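Putative peptidase M23 (Pseudomonas aeruginosa PAO1, PDB 2HSI) binds a zinc ion and is probably a metalloendopeptidase of the M23 family, though its substrate is not established. Local coordinates at residues A189-A195 with G243-V249; Q137-Y141 with N210-F215; L152-K156 with I275-A279. All coordinates share one frame; numbering follows the deposited sequence.

Three contacts tie together the zinc-bearing part of the chain and its surroundings. Interaction 1 is strand pairing: residues 189-195 and 243-249 are held mainly by main-chain hydrogen bonds, with a buried side and a more exposed side carrying P192, V245 and two partly exposed lysines. Interaction 2 is the buried one, where helix 127-141 packs an edge-to-face aromatic pair against strand 213-219, with an amide-amide bond to N210 in the turn before it. Interaction 3, partly buried, joins a loop to helix 273-277 through one main-chain bond and aliphatic packing. Interactions 2 and 3 lie on opposite sides of the chain's centre; strand 260-266 lies beside interactions 1 and 3, strand 222-229 beside interactions 1 and 2.

Interaction 1 of 3, residues A189-A195 with G243-V249; sequences AGTPIKA and GGVLGKV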
ATOM      1  N   ALA A 189      20.473  11.266   2.544  1.00 39.54           N
ATOM      2  CA  ALA A 189      20.229  11.486   1.121  1.00 38.72           C
ATOM      3  C   ALA A 189      21.189  10.662   0.267  1.00 40.65           C
ATOM      4  O   ALA A 189      22.378  10.553   0.581  1.00 42.71           O
ATOM      5  CB  ALA A 189      20.352  12.966   0.780  1.00 39.46           C
ATOM      6  N   GLY A 190      20.660  10.068  -0.799  1.00 35.79           N
ATOM      7  CA  GLY A 190      21.454   9.209  -1.671  1.00 34.16           C
ATOM      8  C   GLY A 190      21.380   7.722  -1.363  1.00 32.42           C
ATOM      9  O   GLY A 190      21.911   6.909  -2.115  1.00 35.39           O
ATOM     10  N   THR A 191      20.743   7.367  -0.249  1.00 30.90           N
ATOM     11  CA  THR A 191      20.473   5.966   0.083  1.00 31.12           C
ATOM     12  C   THR A 191      19.556   5.361  -0.992  1.00 28.78           C
ATOM     13  O   THR A 191      18.535   5.957  -1.318  1.00 23.06           O
ATOM     14  CB  THR A 191      19.816   5.854   1.481  1.00 35.22           C
ATOM     15  OG1 THR A 191      20.679   6.441   2.466  1.00 37.29           O
ATOM     16  CG2 THR A 191      19.532   4.402   1.862  1.00 25.28           C
ATOM     17  N   PRO A 192      19.941   4.202  -1.576  1.00 26.56           N
ATOM     18  CA  PRO A 192      19.101   3.564  -2.603  1.00 25.80           C
ATOM     19  C   PRO A 192      17.803   3.011  -2.015  1.00 28.62           C
ATOM     20  O   PRO A 192      17.822   2.439  -0.924  1.00 23.44           O
ATOM     21  CB  PRO A 192      19.977   2.412  -3.120  1.00 30.52           C
ATOM     22  CG  PRO A 192      21.364   2.711  -2.629  1.00 34.47           C
ATOM     23  CD  PRO A 192      21.173   3.432  -1.334  1.00 33.42           C
ATOM     24  N   ILE A 193      16.695   3.214  -2.733  1.00 24.24           N
ATOM     25  CA  ILE A 193      15.373   2.740  -2.319  1.00 27.11           C
ATOM     26  C   ILE A 193      15.005   1.543  -3.177  1.00 21.58           C
ATOM     27  O   ILE A 193      14.987   1.641  -4.402  1.00 22.30           O
ATOM     28  CB  ILE A 193      14.285   3.850  -2.445  1.00 25.47           C
ATOM     29  CG1 ILE A 193      14.637   5.043  -1.549  1.00 29.43           C
ATOM     30  CG2 ILE A 193      12.898   3.312  -2.059  1.00 24.71           C
ATOM     31  CD1 ILE A 193      13.780   6.283  -1.797  1.00 25.25           C
ATOM     32  N   LYS A 194      14.720   0.422  -2.522  1.00 21.73           N
ATOM     33  CA  LYS A 194      14.429  -0.827  -3.219  1.00 19.91           C
ATOM     34  C   LYS A 194      12.948  -1.208  -3.153  1.00 18.03           C
ATOM     35  O   LYS A 194      12.287  -0.946  -2.153  1.00 21.82           O
ATOM     36  CB  LYS A 194      15.333  -1.949  -2.710  1.00 24.47           C
ATOM     37  CG  LYS A 194      16.818  -1.742  -3.053  1.00 31.23           C
ATOM     38  CD  LYS A 194      17.736  -2.436  -2.060  1.00 51.61           C
ATOM     39  CE  LYS A 194      17.888  -1.621  -0.779  1.00 65.28           C
ATOM     40  NZ  LYS A 194      18.726  -2.311   0.238  1.00 68.68           N
ATOM     41  N   ALA A 195      12.435  -1.788  -4.241  1.00 20.65           N
ATOM     42  CA  ALA A 195      11.043  -2.267  -4.295  1.00 17.97           C
ATOM     43  C   ALA A 195      10.800  -3.318  -3.212  1.00 15.07           C
ATOM     44  O   ALA A 195      11.506  -4.329  -3.159  1.00 18.43           O
ATOM     45  CB  ALA A 195      10.727  -2.832  -5.662  1.00 20.83           C
ATOM     46  N   GLY A 243      13.216  -5.838  -4.656  1.00 21.70           N
ATOM     47  CA  GLY A 243      14.619  -5.450  -4.498  1.00 21.27           C
ATOM     48  C   GLY A 243      15.190  -4.561  -5.589  1.00 19.88           C
ATOM     49  O   GLY A 243      16.311  -4.071  -5.457  1.00 21.79           O
ATOM     50  N   GLY A 244      14.434  -4.359  -6.670  1.00 22.79           N
ATOM     51  CA  GLY A 244      14.853  -3.472  -7.762  1.00 21.10           C
ATOM     52  C   GLY A 244      15.003  -2.055  -7.249  1.00 27.24           C
ATOM     53  O   GLY A 244      14.177  -1.601  -6.456  1.00 22.22           O
ATOM     54  N   VAL A 245      16.067  -1.368  -7.673  1.00 24.88           N
ATOM     55  CA  VAL A 245      16.320   0.016  -7.233  1.00 25.06           C
ATOM     56  C   VAL A 245      15.353   0.990  -7.912  1.00 21.34           C
ATOM     57  O   VAL A 245      15.330   1.117  -9.138  1.00 23.17           O
ATOM     58  CB  VAL A 245      17.800   0.458  -7.466  1.00 25.93           C
ATOM     59  CG1 VAL A 245      18.012   1.906  -7.020  1.00 25.63           C
ATOM     60  CG2 VAL A 245      18.779  -0.473  -6.738  1.00 25.81           C
ATOM     61  N   LEU A 246      14.545   1.667  -7.103  1.00 18.93           N
ATOM     62  CA  LEU A 246      13.583   2.652  -7.614  1.00 18.99           C
ATOM     63  C   LEU A 246      14.212   4.028  -7.799  1.00 23.82           C
ATOM     64  O   LEU A 246      13.855   4.768  -8.718  1.00 18.90           O
ATOM     65  CB  LEU A 246      12.381   2.753  -6.661  1.00 18.85           C
ATOM     66  CG  LEU A 246      11.624   1.435  -6.456  1.00 24.44           C
ATOM     67  CD1 LEU A 246      10.523   1.616  -5.418  1.00 23.44           C
ATOM     68  CD2 LEU A 246      11.058   0.908  -7.779  1.00 19.85           C
ATOM     69  N   GLY A 247      15.147   4.356  -6.914  1.00 25.32           N
ATOM     70  CA  GLY A 247      15.768   5.668  -6.883  1.00 21.14           C
ATOM     71  C   GLY A 247      16.513   5.878  -5.587  1.00 21.75           C
ATOM     72  O   GLY A 247      16.878   4.912  -4.917  1.00 26.16           O
ATOM     73  N   LYS A 248      16.738   7.142  -5.235  1.00 23.54           N
ATOM     74  CA  LYS A 248      17.591   7.514  -4.112  1.00 26.58           C
ATOM     75  C   LYS A 248      16.856   8.464  -3.156  1.00 23.50           C
ATOM     76  O   LYS A 248      16.098   9.331  -3.604  1.00 20.74           O
ATOM     77  CB  LYS A 248      18.884   8.180  -4.635  1.00 29.51           C
ATOM     78  CG  LYS A 248      20.109   7.267  -4.909  1.00 37.04           C
ATOM     79  CD  LYS A 248      19.845   6.083  -5.831  1.00 39.80           C
ATOM     80  CE  LYS A 248      21.091   5.604  -6.562  1.00 51.95           C
ATOM     81  NZ  LYS A 248      21.305   6.372  -7.826  1.00 54.83           N
ATOM     82  N   VAL A 249      17.087   8.297  -1.853  1.00 25.22           N
ATOM     83  CA  VAL A 249      16.521   9.175  -0.803  1.00 25.15           C
ATOM     84  C   VAL A 249      16.908  10.653  -1.011  1.00 30.17           C
ATOM     85  O   VAL A 249      18.022  10.956  -1.438  1.00 29.68           O
ATOM     86  CB  VAL A 249      16.930   8.684   0.632  1.00 27.75           C
ATOM     87  CG1 VAL A 249      16.503   9.665   1.736  1.00 26.27           C
ATOM     88  CG2 VAL A 249      16.326   7.322   0.923  1.00 32.30           C
TER
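A189 begins the pairing with V249: its CA lies 3.4 Å from V249 O, a CA-H...O contact beside the conventional bond that the next residue makes to the same oxygen. That residue, G190, donates its N to V249 O at 2.9 Å. Its positive phi of 95° would jam a side chain against the preceding carbonyl, which accounts for glycine. T191 accepts the N-H of V249 on its O, and its CB rests against V249 CG2, while OG1 turns back to P188 O.

P192 suits a position where the backbone nitrogen is not needed for pairing: it stands opposite K248 in a non-hydrogen-bonded antiparallel pair. I193 N reaches G247 O at 2.8 Å, and I193 O receives L246 N at 2.7 Å, nearly in line with the C=O. L246 and G247 thus face I193 together, a beta bulge in the middle strand of a small antiparallel sheet whose outer strand is 192-194. Because I193 CG1 is anti to the carbonyl carbon (chi1 -61°), it approaches V249 CG2 at 3.8 Å, the side chains crossing at about a right angle.

K194 pairs with V245 on the other side of the sheet. Its CG lies 3.4 Å from G243 O, and the chain then bends at chi3 as NZ leads away to a salt bridge with D159. A195 donates N to G244 O and accepts G243 N on a lone pair of its O at 2.7 Å. G243, at phi 91°, is again a place for glycine.

Six main-chain hydrogen bonds join the segments, so side chains can divide by environment: I193, L246 and V249 are buried, against F226 and M260, with the V249 side chain about 11 Å from the zinc ion, while P192, K194, V245 and K248 lie on the more exposed side.

Interaction 2 of 3, residues Q137-Y141 with N210-F215; sequences QTAAY and NGKTVF
Aromatic contacts between Y141 and F215 form the heart of this junction. The edge of the F215 ring points at the face of Y141 in an edge-to-face pair, with centroids 4.8 Å apart and planes at 59°. F215 CE1 sits over the centre of the tyrosine ring and comes within 3.4 Å of Y141 CZ. Y141 reaches this place because CG is anti to its carbonyl carbon (chi1 -74°), which carries the ring from the helix toward the strand.

Aliphatic groups pack round the same phenylalanine. The methyl of A140 lies over the F215 face in a CH-pi contact, with CB 4.0 Å from the ring centroid; a small residue lets the helix come this close to the ring. From one helical turn earlier, Q137 lays its CG 3.6 Å from F215 CZ, so the methylene part of the glutamine serves the hydrophobic cluster.

The polar contact lies at the end of that same side chain. N210 ND2 donates to Q137 OE1 at 2.7 Å, meeting a lone pair in the carbonyl plane, although the N-H...O line is bent. The two amide planes stand almost perpendicular. A water accepts from N210 N and, weakly, from Q137 NE2, whose firmer partner is E133 O. The side chain of N210 is about 8 Å from the zinc ion.

Helix 127-141 packs on the sheet at strand 213-219, its segment 137-141 running at 23° to strand 213-215. R270 makes a cation-pi contact with Y141, and F215 also touches L203 of strand 199-207 and M225 of strand 222-229.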
ATOM      1  N   GLN A 137      -2.425  11.448  -7.906  1.00 13.77           N
ATOM      2  CA  GLN A 137      -2.075  10.541  -6.822  1.00 16.76           C
ATOM      3  C   GLN A 137      -3.285   9.757  -6.307  1.00 19.80           C
ATOM      4  O   GLN A 137      -3.176   8.564  -6.004  1.00 17.86           O
ATOM      5  CB  GLN A 137      -1.382  11.298  -5.698  1.00 19.33           C
ATOM      6  CG  GLN A 137       0.043  11.686  -6.056  1.00 24.36           C
ATOM      7  CD  GLN A 137       0.685  12.595  -5.036  1.00 27.68           C
ATOM      8  OE1 GLN A 137       1.475  12.146  -4.213  1.00 22.31           O
ATOM      9  NE2 GLN A 137       0.358  13.886  -5.090  1.00 25.67           N
ATOM     10  N   THR A 138      -4.432  10.432  -6.229  1.00 19.10           N
ATOM     11  CA  THR A 138      -5.698   9.799  -5.836  1.00 21.54           C
ATOM     12  C   THR A 138      -6.087   8.675  -6.823  1.00 20.25           C
ATOM     13  O   THR A 138      -6.410   7.545  -6.405  1.00 21.65           O
ATOM     14  CB  THR A 138      -6.823  10.867  -5.691  1.00 24.46           C
ATOM     15  OG1 THR A 138      -6.467  11.791  -4.650  1.00 25.20           O
ATOM     16  CG2 THR A 138      -8.159  10.224  -5.348  1.00 25.02           C
ATOM     17  N   ALA A 139      -6.001   8.976  -8.117  1.00 19.99           N
ATOM     18  CA  ALA A 139      -6.247   7.988  -9.171  1.00 20.99           C
ATOM     19  C   ALA A 139      -5.302   6.790  -9.093  1.00 19.19           C
ATOM     20  O   ALA A 139      -5.737   5.653  -9.268  1.00 20.68           O
ATOM     21  CB  ALA A 139      -6.175   8.632 -10.541  1.00 24.03           C
ATOM     22  N   ALA A 140      -4.020   7.046  -8.812  1.00 17.96           N
ATOM     23  CA  ALA A 140      -3.022   5.964  -8.732  1.00 20.03           C
ATOM     24  C   ALA A 140      -3.316   4.953  -7.615  1.00 20.05           C
ATOM     25  O   ALA A 140      -3.244   3.741  -7.828  1.00 17.21           O
ATOM     26  CB  ALA A 140      -1.635   6.525  -8.571  1.00 15.91           C
ATOM     27  N   TYR A 141      -3.662   5.446  -6.431  1.00 18.52           N
ATOM     28  CA  TYR A 141      -4.047   4.553  -5.331  1.00 15.47           C
ATOM     29  C   TYR A 141      -5.293   3.704  -5.619  1.00 16.57           C
ATOM     30  O   TYR A 141      -5.455   2.623  -5.042  1.00 19.02           O
ATOM     31  CB  TYR A 141      -4.261   5.348  -4.056  1.00 20.97           C
ATOM     32  CG  TYR A 141      -3.006   5.851  -3.379  1.00 18.57           C
ATOM     33  CD1 TYR A 141      -1.939   4.992  -3.062  1.00 17.47           C
ATOM     34  CD2 TYR A 141      -2.912   7.185  -3.000  1.00 25.14           C
ATOM     35  CE1 TYR A 141      -0.802   5.473  -2.397  1.00 18.57           C
ATOM     36  CE2 TYR A 141      -1.803   7.666  -2.347  1.00 19.28           C
ATOM     37  CZ  TYR A 141      -0.750   6.820  -2.046  1.00 22.80           C
ATOM     38  OH  TYR A 141       0.339   7.354  -1.403  1.00 24.53           O
ATOM     39  N   ASN A 210       4.965  16.655  -2.127  1.00 25.52           N
ATOM     40  CA  ASN A 210       5.638  15.360  -2.017  1.00 23.17           C
ATOM     41  C   ASN A 210       6.979  15.248  -2.736  1.00 21.47           C
ATOM     42  O   ASN A 210       7.689  14.272  -2.537  1.00 20.40           O
ATOM     43  CB  ASN A 210       4.697  14.233  -2.482  1.00 22.57           C
ATOM     44  CG  ASN A 210       3.572  13.957  -1.490  1.00 30.10           C
ATOM     45  OD1 ASN A 210       3.660  14.334  -0.319  1.00 25.61           O
ATOM     46  ND2 ASN A 210       2.517  13.283  -1.954  1.00 25.71           N
ATOM     47  N   GLY A 211       7.322  16.233  -3.569  1.00 24.17           N
ATOM     48  CA  GLY A 211       8.558  16.172  -4.359  1.00 20.84           C
ATOM     49  C   GLY A 211       8.579  15.018  -5.342  1.00 16.61           C
ATOM     50  O   GLY A 211       7.524  14.619  -5.865  1.00 16.42           O
ATOM     51  N   LYS A 212       9.772  14.479  -5.598  1.00 18.29           N
ATOM     52  CA  LYS A 212       9.896  13.363  -6.541  1.00 17.42           C
ATOM     53  C   LYS A 212       9.230  12.130  -5.942  1.00 13.24           C
ATOM     54  O   LYS A 212       9.607  11.656  -4.871  1.00 19.45           O
ATOM     55  CB  LYS A 212      11.349  13.078  -6.938  1.00 17.56           C
ATOM     56  CG  LYS A 212      12.053  14.254  -7.625  1.00 21.16           C
ATOM     57  CD  LYS A 212      13.356  13.815  -8.265  1.00 21.76           C
ATOM     58  CE  LYS A 212      14.271  15.011  -8.494  1.00 25.28           C
ATOM     59  NZ  LYS A 212      13.612  16.121  -9.231  1.00 19.22           N
ATOM     60  N   THR A 213       8.207  11.655  -6.641  1.00 15.96           N
ATOM     61  CA  THR A 213       7.293  10.661  -6.094  1.00 18.36           C
ATOM     62  C   THR A 213       7.183   9.534  -7.080  1.00 17.85           C
ATOM     63  O   THR A 213       7.096   9.785  -8.275  1.00 18.98           O
ATOM     64  CB  THR A 213       5.895  11.282  -5.834  1.00 18.48           C
ATOM     65  OG1 THR A 213       6.030  12.394  -4.946  1.00 19.32           O
ATOM     66  CG2 THR A 213       4.917  10.262  -5.208  1.00 17.59           C
ATOM     67  N   VAL A 214       7.217   8.299  -6.576  1.00 16.67           N
ATOM     68  CA  VAL A 214       7.039   7.116  -7.405  1.00 19.71           C
ATOM     69  C   VAL A 214       6.026   6.144  -6.771  1.00 13.26           C
ATOM     70  O   VAL A 214       6.082   5.887  -5.578  1.00 20.50           O
ATOM     71  CB  VAL A 214       8.410   6.423  -7.740  1.00 18.42           C
ATOM     72  CG1 VAL A 214       9.205   6.039  -6.474  1.00 25.38           C
ATOM     73  CG2 VAL A 214       8.210   5.221  -8.667  1.00 22.42           C
ATOM     74  N   PHE A 215       5.084   5.660  -7.576  1.00 15.21           N
ATOM     75  CA  PHE A 215       4.107   4.656  -7.149  1.00 19.36           C
ATOM     76  C   PHE A 215       4.404   3.327  -7.843  1.00 17.20           C
ATOM     77  O   PHE A 215       4.536   3.285  -9.068  1.00 15.02           O
ATOM     78  CB  PHE A 215       2.689   5.049  -7.567  1.00 18.08           C
ATOM     79  CG  PHE A 215       2.061   6.155  -6.753  1.00 22.74           C
ATOM     80  CD1 PHE A 215       0.898   5.914  -6.042  1.00 18.69           C
ATOM     81  CD2 PHE A 215       2.567   7.448  -6.771  1.00 22.96           C
ATOM     82  CE1 PHE A 215       0.269   6.931  -5.336  1.00 18.54           C
ATOM     83  CE2 PHE A 215       1.951   8.462  -6.050  1.00 22.25           C
ATOM     84  CZ  PHE A 215       0.807   8.201  -5.333  1.00 21.99           C
TER
HETATM   85  O   HOH W   1       2.058  16.313  -3.436  1.00 25.48           O

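Interaction 3 of 3, residues L152-K156 with I275-A279; sequences LMLDK and IFIGA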
ATOM      1  N   LEU A 152       3.603 -10.916   0.112  1.00 27.52           N
ATOM      2  CA  LEU A 152       2.767 -10.075   0.961  1.00 25.85           C
ATOM      3  C   LEU A 152       3.551  -9.558   2.148  1.00 21.92           C
ATOM      4  O   LEU A 152       3.292  -8.454   2.628  1.00 26.38           O
ATOM      5  CB  LEU A 152       1.508 -10.809   1.423  1.00 25.69           C
ATOM      6  CG  LEU A 152       0.501 -11.311   0.385  1.00 28.63           C
ATOM      7  CD1 LEU A 152      -0.665 -11.983   1.112  1.00 29.36           C
ATOM      8  CD2 LEU A 152       0.002 -10.203  -0.528  1.00 22.02           C
ATOM      9  N   MET A 153       4.508 -10.354   2.619  1.00 20.76           N
ATOM     10  CA  MET A 153       5.494  -9.856   3.568  1.00 24.27           C
ATOM     11  C   MET A 153       6.528  -9.083   2.768  1.00 22.64           C
ATOM     12  O   MET A 153       7.192  -9.640   1.881  1.00 29.20           O
ATOM     13  CB  MET A 153       6.156 -10.976   4.371  1.00 25.22           C
ATOM     14  CG  MET A 153       7.087 -10.447   5.467  1.00 37.75           C
ATOM     15  SD  MET A 153       7.854 -11.686   6.537  1.00 48.62           S
ATOM     16  CE  MET A 153       8.574 -10.633   7.803  1.00 42.70           C
ATOM     17  N   LEU A 154       6.656  -7.802   3.086  1.00 23.13           N
ATOM     18  CA  LEU A 154       7.463  -6.873   2.299  1.00 21.92           C
ATOM     19  C   LEU A 154       8.851  -6.683   2.881  1.00 30.74           C
ATOM     20  O   LEU A 154       9.040  -6.756   4.099  1.00 22.32           O
ATOM     21  CB  LEU A 154       6.754  -5.517   2.214  1.00 21.69           C
ATOM     22  CG  LEU A 154       5.365  -5.483   1.579  1.00 22.13           C
ATOM     23  CD1 LEU A 154       4.803  -4.067   1.561  1.00 17.64           C
ATOM     24  CD2 LEU A 154       5.401  -6.071   0.183  1.00 17.50           C
ATOM     25  N   ASP A 155       9.823  -6.447   2.003  1.00 25.17           N
ATOM     26  CA  ASP A 155      11.146  -6.048   2.444  1.00 26.59           C
ATOM     27  C   ASP A 155      11.109  -4.585   2.824  1.00 27.95           C
ATOM     28  O   ASP A 155      10.343  -3.812   2.252  1.00 25.36           O
ATOM     29  CB  ASP A 155      12.178  -6.216   1.333  1.00 26.69           C
ATOM     30  CG  ASP A 155      12.397  -7.655   0.939  1.00 28.28           C
ATOM     31  OD1 ASP A 155      12.089  -8.571   1.731  1.00 27.47           O
ATOM     32  OD2 ASP A 155      12.900  -7.864  -0.180  1.00 28.89           O
ATOM     33  N   LYS A 156      11.942  -4.211   3.790  1.00 24.62           N
ATOM     34  CA  LYS A 156      12.243  -2.809   4.038  1.00 31.41           C
ATOM     35  C   LYS A 156      12.827  -2.224   2.750  1.00 25.96           C
ATOM     36  O   LYS A 156      13.692  -2.843   2.129  1.00 29.16           O
ATOM     37  CB  LYS A 156      13.244  -2.661   5.182  1.00 31.63           C
ATOM     38  CG  LYS A 156      12.679  -2.970   6.551  1.00 39.19           C
ATOM     39  CD  LYS A 156      13.778  -3.035   7.596  1.00 46.04           C
ATOM     40  CE  LYS A 156      14.407  -1.676   7.815  1.00 48.69           C
ATOM     41  NZ  LYS A 156      15.506  -1.736   8.813  1.00 53.94           N
ATOM     42  N   ILE A 275       3.355  -3.214   9.603  1.00 19.47           N
ATOM     43  CA  ILE A 275       2.641  -4.505   9.610  1.00 26.97           C
ATOM     44  C   ILE A 275       3.286  -5.494   8.625  1.00 25.10           C
ATOM     45  O   ILE A 275       3.550  -6.655   8.961  1.00 21.91           O
ATOM     46  CB  ILE A 275       1.131  -4.295   9.283  1.00 23.21           C
ATOM     47  CG1 ILE A 275       0.449  -3.481  10.392  1.00 25.04           C
ATOM     48  CG2 ILE A 275       0.385  -5.640   9.038  1.00 21.14           C
ATOM     49  CD1 ILE A 275      -0.942  -3.016  10.045  1.00 26.00           C
ATOM     50  N   PHE A 276       3.596  -4.994   7.430  1.00 23.90           N
ATOM     51  CA  PHE A 276       4.118  -5.802   6.334  1.00 21.28           C
ATOM     52  C   PHE A 276       5.583  -6.212   6.485  1.00 25.99           C
ATOM     53  O   PHE A 276       6.023  -7.175   5.862  1.00 25.81           O
ATOM     54  CB  PHE A 276       3.910  -5.056   5.010  1.00 24.11           C
ATOM     55  CG  PHE A 276       2.469  -4.781   4.706  1.00 21.65           C
ATOM     56  CD1 PHE A 276       1.716  -5.700   3.983  1.00 18.19           C
ATOM     57  CD2 PHE A 276       1.856  -3.621   5.171  1.00 20.25           C
ATOM     58  CE1 PHE A 276       0.379  -5.464   3.713  1.00 24.64           C
ATOM     59  CE2 PHE A 276       0.521  -3.386   4.915  1.00 23.37           C
ATOM     60  CZ  PHE A 276      -0.218  -4.307   4.180  1.00 18.22           C
ATOM     61  N   ILE A 277       6.336  -5.474   7.292  1.00 27.06           N
ATOM     62  CA  ILE A 277       7.745  -5.808   7.526  1.00 32.56           C
ATOM     63  C   ILE A 277       7.936  -6.563   8.851  1.00 34.24           C
ATOM     64  O   ILE A 277       9.046  -6.971   9.189  1.00 38.65           O
ATOM     65  CB  ILE A 277       8.681  -4.550   7.416  1.00 32.29           C
ATOM     66  CG1 ILE A 277       8.352  -3.508   8.494  1.00 33.25           C
ATOM     67  CG2 ILE A 277       8.608  -3.939   5.995  1.00 25.85           C
ATOM     68  CD1 ILE A 277       9.270  -2.284   8.492  1.00 34.47           C
ATOM     69  N   GLY A 278       6.835  -6.753   9.580  1.00 35.80           N
ATOM     70  CA  GLY A 278       6.838  -7.452  10.867  1.00 41.96           C
ATOM     71  C   GLY A 278       7.140  -6.587  12.085  1.00 44.22           C
ATOM     72  O   GLY A 278       7.673  -7.087  13.077  1.00 45.50           O
ATOM     73  N   ALA A 279       6.773  -5.306  12.024  1.00 42.48           N
ATOM     74  CA  ALA A 279       7.140  -4.336  13.061  1.00 48.26           C
ATOM     75  C   ALA A 279       5.958  -3.600  13.728  1.00 52.86           C
ATOM     76  O   ALA A 279       6.133  -2.504  14.262  1.00 54.66           O
ATOM     77  CB  ALA A 279       8.159  -3.334  12.502  1.00 47.22           C
TER
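The contact lies at the C-terminal end of the short, weakly bonded helix 273-277, which closes in a Schellman motif at G278, and the loop 152-156 runs past its last residues. L154 N donates to F276 O at 2.9 Å, approaching from above the carbonyl plane. Against the same oxygen lies M153 CG, 3.5 Å away; with CG anti to the backbone N (chi1 -174°) and the chain extended, the methionine runs alongside the helix end to bring CE near I277 O.

L154 and F276 lie side by side, pointing the same way, with L154 CD1 3.7 Å from F276 CB. At the edge of the ring, L152 O faces F276 CD1 near the ring plane. I277 sets its CG2 3.4 Å from L154 O, and its CD1 meets K156 CG at 4.0 Å, using only the aliphatic part of that lysine, whose NZ bonds to G160 O. At G278, phi 87°, a side chain would be jammed against the carbonyl O of I277.

W262 of strand 260-266 touches both L154 and I277, while L31 of helix 26-31 touches L152 and F276. One backbone hydrogen bond sets the register between the two segments, and apolar packing of L154, F276 and I277 supplies much of the rest.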